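Local coordinates for Lmo2812 protein (Listeria monocytogenes EGD-e, PDB 5ZQA) that probably acts as a serine-type D-Ala-D-Ala carboxypeptidase of peptidoglycan synthesis, a penicillin-binding protein of the peptidase S11 family, at residues A[68-73]-A[183-188]; A[85-90]-A[127-132]; A[111-116]-A[202-207]; A[157-162]-A[169-174]. One frame throughout, in Å; residues are numbered along the deposited sequence.

Contact 1 (A[68-73]-A[183-188]); sequences TAFLVL and SKLIST
Phe70 of helix 65-77 reaches out to helix 175-188 and lays one edge of its ring against it. CG stands anti to the backbone N (chi1 -174°), which puts the ring beside its own carbonyl carbon, and the two atoms CD1 and CE1 do the touching. CD1 lies 3.8 Å from Leu185 CA, near the plane of the ring, and CE1 comes within 4.0 Å of Lys184 O, also at the edge. Thr188 meets the same CE1 obliquely, through its CB at 3.9 Å, its side chain crossing that of Phe70 at about a right angle. A long flat side chain suits this place, since the axes of the two helical segments stay 10.3 Å apart and the ring spans much of the space between them.

Leu185 answers from the other helix. Its side chain slides past Phe70 in the opposite direction, and its CD1 rests 3.8 Å from Phe70 CA, with the CD1 of Leu73 also beside it. Both helices belong to the D-alanyl-D-alanine carboxypeptidase fold of the S11 family, and helix 65-77 begins at the predicted proton acceptor Lys65. The axes of the two short segments run at 27° to each other.

Thr188 is held in position by its own helix: OG1 donates to Lys184 O over 2.8 Å, from the opposite face of that carbonyl to Thr188 N, which also bonds to it. Beyond the contact, His189, one of the magnesium ligands, meets the Phe70 ring edge-to-face, and Leu73 packs on His189 and Glu191.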
loop_
_atom_site.group_PDB
_atom_site.type_symbol
_atom_site.label_atom_id
_atom_site.label_comp_id
_atom_site.label_asym_id
_atom_site.label_seq_id
_atom_site.Cartn_x
_atom_site.Cartn_y
_atom_site.Cartn_z
ATOM N N THR A 68 6.111 -4.012 2.982
ATOM C CA THR A 68 7.410 -4.140 2.337
ATOM C C THR A 68 8.119 -2.780 2.281
ATOM O O THR A 68 9.308 -2.706 2.578
ATOM C CB THR A 68 7.264 -4.754 0.937
ATOM O OG1 THR A 68 6.573 -6.004 1.079
ATOM C CG2 THR A 68 8.633 -5.007 0.263
ATOM N N ALA A 69 7.387 -1.717 1.935
ATOM C CA ALA A 69 7.956 -0.363 1.933
ATOM C C ALA A 69 8.497 -0.000 3.313
ATOM O O ALA A 69 9.612 0.529 3.425
ATOM C CB ALA A 69 6.909 0.667 1.478
ATOM N N PHE A 70 7.719 -0.277 4.358
ATOM C CA PHE A 70 8.148 0.017 5.726
ATOM C C PHE A 70 9.482 -0.648 6.031
ATOM O O PHE A 70 10.399 -0.009 6.552
ATOM C CB PHE A 70 7.087 -0.433 6.747
ATOM C CG PHE A 70 7.404 -0.030 8.159
ATOM C CD1 PHE A 70 7.066 1.226 8.624
ATOM C CD2 PHE A 70 8.081 -0.892 9.009
ATOM C CE1 PHE A 70 7.365 1.607 9.926
ATOM C CE2 PHE A 70 8.382 -0.515 10.301
ATOM C CZ PHE A 70 8.022 0.738 10.755
ATOM N N LEU A 71 9.600 -1.918 5.667
ATOM C CA LEU A 71 10.813 -2.665 5.955
ATOM C C LEU A 71 12.020 -2.216 5.110
ATOM O O LEU A 71 13.158 -2.232 5.598
ATOM C CB LEU A 71 10.544 -4.165 5.785
ATOM C CG LEU A 71 9.665 -4.693 6.925
ATOM C CD1 LEU A 71 9.213 -6.123 6.654
ATOM C CD2 LEU A 71 10.383 -4.616 8.273
ATOM N N VAL A 72 11.783 -1.800 3.870
ATOM C CA VAL A 72 12.832 -1.203 3.051
ATOM C C VAL A 72 13.343 0.080 3.683
ATOM O O VAL A 72 14.556 0.276 3.827
ATOM C CB VAL A 72 12.322 -0.922 1.627
ATOM C CG1 VAL A 72 13.285 -0.029 0.867
ATOM C CG2 VAL A 72 12.098 -2.250 0.892
ATOM N N LEU A 73 12.414 0.932 4.102
ATOM C CA LEU A 73 12.773 2.227 4.679
ATOM C C LEU A 73 13.493 2.055 6.027
ATOM O O LEU A 73 14.460 2.780 6.316
ATOM C CB LEU A 73 11.525 3.092 4.823
ATOM C CG LEU A 73 10.948 3.503 3.466
ATOM C CD1 LEU A 73 9.558 4.092 3.623
ATOM C CD2 LEU A 73 11.866 4.489 2.761
ATOM N N SER A 183 -0.651 4.430 9.345
ATOM C CA SER A 183 -0.300 5.512 10.263
ATOM C C SER A 183 1.145 5.362 10.746
ATOM O O SER A 183 1.898 6.340 10.780
ATOM C CB SER A 183 -1.284 5.542 11.442
ATOM O OG SER A 183 -1.132 4.411 12.271
ATOM N N LYS A 184 1.545 4.140 11.093
ATOM C CA LYS A 184 2.908 3.887 11.548
ATOM C C LYS A 184 3.916 4.147 10.431
ATOM O O LYS A 184 4.993 4.694 10.666
ATOM C CB LYS A 184 3.045 2.449 12.057
ATOM C CG LYS A 184 4.371 2.156 12.728
ATOM C CD LYS A 184 4.456 2.765 14.114
ATOM C CE LYS A 184 3.446 2.142 15.068
ATOM N NZ LYS A 184 3.712 2.591 16.461
ATOM N N LEU A 185 3.565 3.746 9.213
ATOM C CA LEU A 185 4.440 3.986 8.071
ATOM C C LEU A 185 4.648 5.487 7.852
ATOM O O LEU A 185 5.782 5.954 7.696
ATOM C CB LEU A 185 3.863 3.326 6.809
ATOM C CG LEU A 185 4.548 3.649 5.481
ATOM C CD1 LEU A 185 5.989 3.182 5.468
ATOM C CD2 LEU A 185 3.770 3.015 4.321
ATOM N N ILE A 186 3.559 6.246 7.871
ATOM C CA ILE A 186 3.632 7.680 7.632
ATOM C C ILE A 186 4.327 8.432 8.784
ATOM O O ILE A 186 5.130 9.336 8.539
ATOM C CB ILE A 186 2.219 8.245 7.378
ATOM C CG1 ILE A 186 1.678 7.716 6.044
ATOM C CG2 ILE A 186 2.217 9.778 7.382
ATOM C CD1 ILE A 186 0.195 8.010 5.836
ATOM N N SER A 187 4.059 8.056 10.033
ATOM C CA SER A 187 4.677 8.755 11.167
ATOM C C SER A 187 6.176 8.437 11.281
ATOM O O SER A 187 6.988 9.306 11.616
ATOM C CB SER A 187 3.946 8.406 12.467
ATOM O OG SER A 187 4.122 7.048 12.819
ATOM N N THR A 188 6.543 7.195 10.990
ATOM C CA THR A 188 7.932 6.757 11.106
ATOM C C THR A 188 8.766 7.176 9.899
ATOM O O THR A 188 9.960 7.504 10.028
ATOM C CB THR A 188 8.007 5.231 11.269
ATOM O OG1 THR A 188 7.172 4.828 12.366
ATOM C CG2 THR A 188 9.428 4.789 11.536
#

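Contact 2 (A[85-90]-A[127-132]); sequences EKLDLV and AETLGD
Val90 and Thr129 share the one hydrogen bond between these segments: Val90 N donates to Thr129 OG1 over 3.0 Å, with an angle of 154° at the hydrogen. The first torsion of Thr129 (chi1 -61°) puts OG1 beside its own backbone N and CG2 anti to it, so the hydroxyl and the methyl serve different partners. OG1 also bonds to Asp125 O, one turn back in the helix. A threonine fits well here, because its hydroxyl can tie the helix to a passing chain while its methyl packs.

Van der Waals packing surrounds that bond. Thr129 CG2 sits 3.6 Å from Leu87 CB, the two side chains sliding past each other in opposite directions, and it also approaches Asp88 O at 3.4 Å. Leu87 CD1 extends farther, making an apolar contact with Leu130 CD2 at 4.3 Å. The branches of Val90 divide in the same manner: CG2 presses on Glu128 CB at 3.5 Å, while CG1 lies between Thr129 OG1 and Asp132 OD2. Valine thus covers the helix surface with both methyls.

The polar ends lead elsewhere. Glu128, bent at chi2, meets Val90 chiefly through its CB and carries its carboxylate to Ser162, where OE1 is hydrogen-bonded to the OG. Asp88 turns away and bonds to Thr108.

Strand 86-88 runs across helix 124-135 at 114° between the short segments. Its backbone pairs antiparallel with strand 108-110 in a two-stranded sheet, and Leu87 and Leu89 also pack on Leu114 of helix 111-120, alongside helix 124-135.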
loop_
_atom_site.group_PDB
_atom_site.type_symbol
_atom_site.label_atom_id
_atom_site.label_comp_id
_atom_site.label_asym_id
_atom_site.label_seq_id
_atom_site.Cartn_x
_atom_site.Cartn_y
_atom_site.Cartn_z
ATOM N N GLU A 85 22.032 0.107 -4.463
ATOM C CA GLU A 85 22.253 -1.307 -4.762
ATOM C C GLU A 85 21.449 -1.681 -5.994
ATOM O O GLU A 85 20.318 -1.222 -6.154
ATOM C CB GLU A 85 21.851 -2.199 -3.594
ATOM C CG GLU A 85 22.664 -1.987 -2.338
ATOM C CD GLU A 85 22.309 -2.991 -1.269
ATOM O OE1 GLU A 85 22.087 -4.170 -1.621
ATOM O OE2 GLU A 85 22.243 -2.598 -0.090
ATOM N N LYS A 86 22.025 -2.517 -6.854
ATOM C CA LYS A 86 21.354 -2.952 -8.076
ATOM C C LYS A 86 20.927 -4.399 -7.917
ATOM O O LYS A 86 21.744 -5.277 -7.612
ATOM C CB LYS A 86 22.266 -2.791 -9.297
ATOM C CG LYS A 86 22.695 -1.352 -9.547
ATOM C CD LYS A 86 21.605 -0.589 -10.275
ATOM C CE LYS A 86 21.883 0.910 -10.292
ATOM N NZ LYS A 86 23.185 1.247 -10.933
ATOM N N LEU A 87 19.635 -4.649 -8.115
ATOM C CA LEU A 87 19.094 -5.974 -7.897
ATOM C C LEU A 87 18.438 -6.487 -9.163
ATOM O O LEU A 87 17.997 -5.698 -9.999
ATOM C CB LEU A 87 18.081 -5.954 -6.758
ATOM C CG LEU A 87 18.568 -5.352 -5.453
ATOM C CD1 LEU A 87 17.401 -5.345 -4.477
ATOM C CD2 LEU A 87 19.742 -6.142 -4.901
ATOM N N ASP A 88 18.354 -7.805 -9.288
ATOM C CA ASP A 88 17.753 -8.424 -10.465
ATOM C C ASP A 88 16.322 -8.815 -10.182
ATOM O O ASP A 88 16.053 -9.525 -9.208
ATOM C CB ASP A 88 18.550 -9.655 -10.888
ATOM C CG ASP A 88 19.982 -9.322 -11.229
ATOM O OD1 ASP A 88 20.199 -8.429 -12.071
ATOM O OD2 ASP A 88 20.896 -9.934 -10.633
ATOM N N LEU A 89 15.407 -8.353 -11.037
ATOM C CA LEU A 89 13.988 -8.644 -10.873
ATOM C C LEU A 89 13.735 -10.142 -10.870
ATOM O O LEU A 89 14.223 -10.864 -11.746
ATOM C CB LEU A 89 13.161 -7.999 -11.982
ATOM C CG LEU A 89 12.954 -6.500 -11.821
ATOM C CD1 LEU A 89 12.343 -5.918 -13.084
ATOM C CD2 LEU A 89 12.077 -6.252 -10.579
ATOM N N VAL A 90 12.981 -10.601 -9.878
ATOM C CA VAL A 90 12.594 -11.997 -9.817
ATOM C C VAL A 90 11.574 -12.265 -10.923
ATOM O O VAL A 90 10.827 -11.375 -11.333
ATOM C CB VAL A 90 12.000 -12.384 -8.435
ATOM C CG1 VAL A 90 12.893 -11.910 -7.297
ATOM C CG2 VAL A 90 10.612 -11.825 -8.284
ATOM N N ALA A 127 8.608 -5.691 -5.747
ATOM C CA ALA A 127 8.383 -6.004 -4.336
ATOM C C ALA A 127 9.066 -7.307 -3.918
ATOM O O ALA A 127 9.704 -7.371 -2.872
ATOM C CB ALA A 127 6.886 -6.076 -4.051
ATOM N N GLU A 128 8.922 -8.348 -4.734
ATOM C CA GLU A 128 9.499 -9.650 -4.394
ATOM C C GLU A 128 11.023 -9.572 -4.353
ATOM O O GLU A 128 11.665 -10.203 -3.509
ATOM C CB GLU A 128 9.065 -10.724 -5.397
ATOM C CG GLU A 128 7.578 -11.088 -5.311
ATOM C CD GLU A 128 7.202 -11.702 -3.981
ATOM O OE1 GLU A 128 6.062 -11.455 -3.510
ATOM O OE2 GLU A 128 8.031 -12.437 -3.399
ATOM N N THR A 129 11.582 -8.775 -5.257
ATOM C CA THR A 129 13.032 -8.607 -5.362
ATOM C C THR A 129 13.574 -7.915 -4.108
ATOM O O THR A 129 14.598 -8.316 -3.541
ATOM C CB THR A 129 13.405 -7.793 -6.613
ATOM O OG1 THR A 129 12.955 -8.481 -7.784
ATOM C CG2 THR A 129 14.909 -7.593 -6.705
ATOM N N LEU A 130 12.869 -6.881 -3.660
ATOM C CA LEU A 130 13.245 -6.193 -2.420
ATOM C C LEU A 130 13.153 -7.104 -1.191
ATOM O O LEU A 130 14.057 -7.115 -0.354
ATOM C CB LEU A 130 12.372 -4.956 -2.225
ATOM C CG LEU A 130 12.582 -3.832 -3.244
ATOM C CD1 LEU A 130 11.456 -2.809 -3.179
ATOM C CD2 LEU A 130 13.932 -3.157 -3.030
ATOM N N GLY A 131 12.066 -7.862 -1.077
ATOM C CA GLY A 131 11.920 -8.788 0.030
ATOM C C GLY A 131 13.036 -9.827 0.052
ATOM O O GLY A 131 13.571 -10.144 1.116
ATOM N N ASP A 132 13.371 -10.363 -1.120
ATOM C CA ASP A 132 14.454 -11.342 -1.249
ATOM C C ASP A 132 15.788 -10.776 -0.766
ATOM O O ASP A 132 16.534 -11.433 -0.038
ATOM C CB ASP A 132 14.596 -11.798 -2.704
ATOM C CG ASP A 132 13.563 -12.821 -3.111
ATOM O OD1 ASP A 132 12.632 -13.104 -2.328
ATOM O OD2 ASP A 132 13.688 -13.341 -4.240
#

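Contact 3 (A[111-116]-A[202-207]); sequences VRDLYS and TTDKGA
An ST motif built on Thr203 shapes the turn between strands 200-202 and 208-210, and this turn gives two consecutive backbone N-H groups to a carboxylate near the start of helix 111-120 of the carboxypeptidase fold. The carboxylate belongs to Asp113. Asp204 N donates to Asp113 OD1 over 2.8 Å at 163°, and Lys205 N donates to Asp113 OD2 over 3.0 Å at 148°. Each oxygen uses its syn lone pair, the one on the side of the other oxygen, so the pair of bonds fixes the rotation of the group. Aspartate is well suited, being short enough to stay near the helix and having two acceptors for neighbouring amides. These N-H groups probably also offset the like charge of Asp204, whose OD2 is 4.3 Å from Asp113 OD1.

Thr203 crosses Asp113 at about a right angle, its CB 3.3 Å from Asp113 OD1. Farther out, Arg112 CG passes 3.8 Å from Asp204 OD2, while the guanidinium makes a cation-pi contact with Trp83. The ammonium of Lys205 bonds to Thr108 O and makes a cation-pi contact with Trp109.

The ST motif probably helps to hold the turn that presents the two N-H groups. Gly206 has a positive phi (136°), which suits glycine because a side chain would be jammed against the preceding carbonyl. Gly206 N donates to Thr203 OG1 over 3.1 Å, and the hydroxyl donates to Ala207 O, 2.8 Å away, in the carbonyl plane on a lone pair.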
loop_
_atom_site.group_PDB
_atom_site.type_symbol
_atom_site.label_atom_id
_atom_site.label_comp_id
_atom_site.label_asym_id
_atom_site.label_seq_id
_atom_site.Cartn_x
_atom_site.Cartn_y
_atom_site.Cartn_z
ATOM N N VAL A 111 17.656 -0.191 -5.979
ATOM C CA VAL A 111 16.687 -0.302 -4.895
ATOM C C VAL A 111 15.723 0.883 -4.894
ATOM O O VAL A 111 14.514 0.707 -4.702
ATOM C CB VAL A 111 17.412 -0.422 -3.532
ATOM C CG1 VAL A 111 16.461 -0.183 -2.375
ATOM C CG2 VAL A 111 18.098 -1.797 -3.435
ATOM N N ARG A 112 16.242 2.083 -5.145
ATOM C CA ARG A 112 15.395 3.262 -5.282
ATOM C C ARG A 112 14.307 3.053 -6.334
ATOM O O ARG A 112 13.119 3.276 -6.077
ATOM C CB ARG A 112 16.242 4.484 -5.644
ATOM C CG ARG A 112 15.459 5.696 -6.136
ATOM C CD ARG A 112 14.485 6.231 -5.103
ATOM N NE ARG A 112 15.185 6.774 -3.941
ATOM C CZ ARG A 112 14.592 7.175 -2.825
ATOM N NH1 ARG A 112 13.266 7.097 -2.696
ATOM N NH2 ARG A 112 15.336 7.642 -1.829
ATOM N N ASP A 113 14.714 2.593 -7.516
ATOM C CA ASP A 113 13.757 2.451 -8.607
ATOM C C ASP A 113 12.775 1.308 -8.341
ATOM O O ASP A 113 11.610 1.395 -8.719
ATOM C CB ASP A 113 14.473 2.220 -9.935
ATOM C CG ASP A 113 15.080 3.490 -10.506
ATOM O OD1 ASP A 113 14.803 4.596 -9.988
ATOM O OD2 ASP A 113 15.816 3.380 -11.506
ATOM N N LEU A 114 13.239 0.246 -7.682
ATOM C CA LEU A 114 12.358 -0.868 -7.333
ATOM C C LEU A 114 11.304 -0.425 -6.324
ATOM O O LEU A 114 10.126 -0.759 -6.456
ATOM C CB LEU A 114 13.170 -2.028 -6.774
ATOM C CG LEU A 114 14.106 -2.697 -7.783
ATOM C CD1 LEU A 114 15.036 -3.639 -7.048
ATOM C CD2 LEU A 114 13.306 -3.451 -8.833
ATOM N N TYR A 115 11.745 0.322 -5.319
ATOM C CA TYR A 115 10.843 0.923 -4.336
ATOM C C TYR A 115 9.816 1.840 -5.012
ATOM O O TYR A 115 8.613 1.741 -4.737
ATOM C CB TYR A 115 11.694 1.660 -3.293
ATOM C CG TYR A 115 10.976 2.610 -2.366
ATOM C CD1 TYR A 115 10.899 3.963 -2.666
ATOM C CD2 TYR A 115 10.450 2.170 -1.160
ATOM C CE1 TYR A 115 10.268 4.854 -1.823
ATOM C CE2 TYR A 115 9.823 3.054 -0.301
ATOM C CZ TYR A 115 9.737 4.395 -0.639
ATOM O OH TYR A 115 9.116 5.290 0.205
ATOM N N SER A 116 10.267 2.699 -5.927
ATOM C CA SER A 116 9.330 3.554 -6.652
ATOM C C SER A 116 8.332 2.735 -7.463
ATOM O O SER A 116 7.143 3.034 -7.449
ATOM C CB SER A 116 10.070 4.514 -7.584
ATOM O OG SER A 116 10.931 5.362 -6.845
ATOM N N THR A 202 9.848 9.533 -12.493
ATOM C CA THR A 202 10.910 9.258 -13.451
ATOM C C THR A 202 11.999 8.512 -12.715
ATOM O O THR A 202 12.620 9.049 -11.798
ATOM C CB THR A 202 11.473 10.540 -14.078
ATOM O OG1 THR A 202 10.420 11.223 -14.774
ATOM C CG2 THR A 202 12.595 10.204 -15.054
ATOM N N THR A 203 12.198 7.255 -13.087
ATOM C CA THR A 203 13.185 6.434 -12.413
ATOM C C THR A 203 14.582 6.942 -12.712
ATOM O O THR A 203 14.807 7.688 -13.686
ATOM C CB THR A 203 13.084 4.968 -12.836
ATOM O OG1 THR A 203 13.328 4.864 -14.245
ATOM C CG2 THR A 203 11.706 4.407 -12.509
ATOM N N ASP A 204 15.521 6.542 -11.868
ATOM C CA ASP A 204 16.908 6.898 -12.101
ATOM C C ASP A 204 17.428 6.235 -13.376
ATOM O O ASP A 204 18.299 6.785 -14.046
ATOM C CB ASP A 204 17.765 6.526 -10.892
ATOM C CG ASP A 204 17.475 7.414 -9.685
ATOM O OD1 ASP A 204 16.770 8.435 -9.852
ATOM O OD2 ASP A 204 17.955 7.108 -8.575
ATOM N N LYS A 205 16.892 5.071 -13.730
ATOM C CA LYS A 205 17.287 4.433 -14.983
ATOM C C LYS A 205 16.805 5.262 -16.175
ATOM O O LYS A 205 17.489 5.352 -17.199
ATOM C CB LYS A 205 16.751 2.998 -15.067
ATOM C CG LYS A 205 17.384 2.173 -16.190
ATOM C CD LYS A 205 16.745 0.802 -16.333
ATOM C CE LYS A 205 17.215 -0.140 -15.260
ATOM N NZ LYS A 205 18.699 -0.346 -15.265
ATOM N N GLY A 206 15.632 5.874 -16.044
ATOM C CA GLY A 206 15.112 6.734 -17.093
ATOM C C GLY A 206 13.635 6.538 -17.406
ATOM O O GLY A 206 12.954 7.476 -17.824
ATOM N N ALA A 207 13.137 5.318 -17.205
ATOM C CA ALA A 207 11.742 5.004 -17.498
ATOM C C ALA A 207 10.800 5.784 -16.595
ATOM O O ALA A 207 11.077 5.959 -15.404
ATOM C CB ALA A 207 11.493 3.515 -17.347
#

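Contact 4 (A[157-162]-A[169-174]); sequences TFVSAS and KSAVST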
loop_
_atom_site.group_PDB
_atom_site.type_symbol
_atom_site.label_atom_id
_atom_site.label_comp_id
_atom_site.label_asym_id
_atom_site.label_seq_id
_atom_site.Cartn_x
_atom_site.Cartn_y
_atom_site.Cartn_z
ATOM N N THR A 157 -2.408 -11.257 8.414
ATOM C CA THR A 157 -1.296 -12.119 8.007
ATOM C C THR A 157 -0.839 -11.769 6.596
ATOM O O THR A 157 -1.647 -11.686 5.665
ATOM C CB THR A 157 -1.649 -13.628 8.052
ATOM O OG1 THR A 157 -2.894 -13.846 7.395
ATOM C CG2 THR A 157 -1.752 -14.136 9.479
ATOM N N PHE A 158 0.462 -11.540 6.464
ATOM C CA PHE A 158 1.111 -11.334 5.173
ATOM C C PHE A 158 1.675 -12.653 4.669
ATOM O O PHE A 158 2.139 -13.474 5.462
ATOM C CB PHE A 158 2.229 -10.293 5.291
ATOM C CG PHE A 158 1.752 -8.943 5.743
ATOM C CD1 PHE A 158 1.094 -8.100 4.864
ATOM C CD2 PHE A 158 1.974 -8.511 7.046
ATOM C CE1 PHE A 158 0.648 -6.855 5.263
ATOM C CE2 PHE A 158 1.525 -7.259 7.458
ATOM C CZ PHE A 158 0.858 -6.433 6.561
ATOM N N VAL A 159 1.654 -12.847 3.354
ATOM C CA VAL A 159 2.123 -14.111 2.778
ATOM C C VAL A 159 3.279 -13.922 1.799
ATOM O O VAL A 159 3.946 -14.892 1.428
ATOM C CB VAL A 159 0.966 -14.877 2.062
ATOM C CG1 VAL A 159 -0.176 -15.186 3.037
ATOM C CG2 VAL A 159 0.429 -14.104 0.860
ATOM N N SER A 160 3.506 -12.683 1.369
ATOM C CA SER A 160 4.505 -12.393 0.346
ATOM C C SER A 160 4.812 -10.904 0.324
ATOM O O SER A 160 3.994 -10.101 0.760
ATOM C CB SER A 160 4.012 -12.838 -1.032
ATOM O OG SER A 160 2.930 -12.020 -1.465
ATOM N N ALA A 161 5.990 -10.534 -0.174
ATOM C CA ALA A 161 6.375 -9.130 -0.261
ATOM C C ALA A 161 5.431 -8.314 -1.150
ATOM O O ALA A 161 5.197 -7.125 -0.905
ATOM C CB ALA A 161 7.803 -9.011 -0.776
ATOM N N SER A 162 4.902 -8.959 -2.187
ATOM C CA SER A 162 4.044 -8.289 -3.151
ATOM C C SER A 162 2.579 -8.259 -2.748
ATOM O O SER A 162 1.831 -7.352 -3.125
ATOM C CB SER A 162 4.165 -8.974 -4.512
ATOM O OG SER A 162 3.795 -10.341 -4.415
ATOM N N LYS A 169 -2.747 -19.341 -0.254
ATOM C CA LYS A 169 -2.860 -18.478 0.919
ATOM C C LYS A 169 -2.830 -17.010 0.511
ATOM O O LYS A 169 -1.989 -16.610 -0.294
ATOM C CB LYS A 169 -1.744 -18.794 1.907
ATOM C CG LYS A 169 -1.897 -20.176 2.535
ATOM C CD LYS A 169 -0.566 -20.883 2.675
ATOM C CE LYS A 169 -0.695 -22.338 2.238
ATOM N NZ LYS A 169 0.611 -23.056 2.160
ATOM N N SER A 170 -3.772 -16.236 1.045
ATOM C CA SER A 170 -3.900 -14.811 0.726
ATOM C C SER A 170 -3.479 -13.928 1.882
ATOM O O SER A 170 -3.742 -14.240 3.045
ATOM C CB SER A 170 -5.341 -14.452 0.346
ATOM O OG SER A 170 -5.747 -15.082 -0.854
ATOM N N ALA A 171 -2.851 -12.805 1.548
ATOM C CA ALA A 171 -2.635 -11.740 2.518
ATOM C C ALA A 171 -3.981 -11.173 2.956
ATOM O O ALA A 171 -4.808 -10.835 2.108
ATOM C CB ALA A 171 -1.776 -10.651 1.919
ATOM N N VAL A 172 -4.195 -11.070 4.262
ATOM C CA VAL A 172 -5.460 -10.548 4.775
ATOM C C VAL A 172 -5.235 -9.578 5.927
ATOM O O VAL A 172 -4.207 -9.628 6.617
ATOM C CB VAL A 172 -6.417 -11.675 5.264
ATOM C CG1 VAL A 172 -6.837 -12.587 4.099
ATOM C CG2 VAL A 172 -5.796 -12.476 6.395
ATOM N N SER A 173 -6.219 -8.707 6.139
ATOM C CA SER A 173 -6.166 -7.748 7.240
ATOM C C SER A 173 -7.573 -7.185 7.468
ATOM O O SER A 173 -8.548 -7.717 6.936
ATOM C CB SER A 173 -5.150 -6.637 6.929
ATOM O OG SER A 173 -4.867 -5.846 8.070
ATOM N N THR A 174 -7.668 -6.125 8.264
ATOM C CA THR A 174 -8.926 -5.423 8.536
ATOM C C THR A 174 -8.710 -3.940 8.309
ATOM O O THR A 174 -7.558 -3.499 8.287
ATOM C CB THR A 174 -9.393 -5.615 9.979
ATOM O OG1 THR A 174 -8.432 -5.021 10.862
ATOM C CG2 THR A 174 -9.529 -7.101 10.320
HETATM O O HOH W 1 -3.067 -15.423 5.341
#
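Thr157 and Val172 form a single antiparallel bridge, a hydrogen-bonded pair in which each residue gives its N-H to the other's carbonyl. Thr157 N reaches Val172 O over 3.0 Å, from a position tilted 27° out of the carbonyl plane; Val172 N meets Thr157 O in that carbonyl's plane, with an angle of 160° at the hydrogen. Thr157 O takes a further CA-H contact from Ala171 CA at 3.3 Å.

The two side chains of the bridge lie side by side and point the same way, Thr157 OG1 being 3.4 Å from Val172 CG2. A water bridges Thr157 OG1 to the other segment: it is 2.6 Å from Thr157 OG1 and donates to Ser170 O over 2.7 Å. Val159 packs farther along. With its CG1 beside the backbone N (chi1 -59°), it packs on the facing backbone, CG1 against Ser170 O and CG2 3.6 Å from Ala171 N. A beta-branched residue suits this, since both methyls lie on the Ser170-Ala171 peptide, and CG2 also reaches Lys169 O at 3.7 Å.

In the next shell, Phe158 turns away from the bridge to pack on Met143, Ala147 and Leu181, and its N bonds to Asn144. Ala171 and Ser173 pair with Ile60 and Met58. Segment 157-162 thus adds a bridge beside the two-stranded antiparallel sheet of 172-173 and 58-59, the latter coming shortly before Ser62, the predicted acyl-ester serine of the SxxK motif expected of a penicillin-binding protein.

Overall arrangement
Contacts 1, 2 and 3 meet around helices 65-77, 111-120 and 124-135. Leu73 CD1 of contact 1 lies 3.6 Å from Tyr115 OH of contact 3, and Leu89 CD2 of contact 2 lies 3.5 Å from Leu114 CD2 of contact 3. Contact 4 reaches contacts 1 and 2 through hydroxyls: Thr68 OG1 is 2.7 Å from Ala161 O, and the Glu128-Ser162 bond makes the link to contact 2. Ser162 O also accepts from Lys65, the predicted proton acceptor, whose side chain is about 7 Å from that of Glu128. Contact 1 borders the metal, with the Leu73 side chain about 4 Å from a magnesium ion. Contacts 3 and 4 stay about 10 Å apart at their nearest atoms.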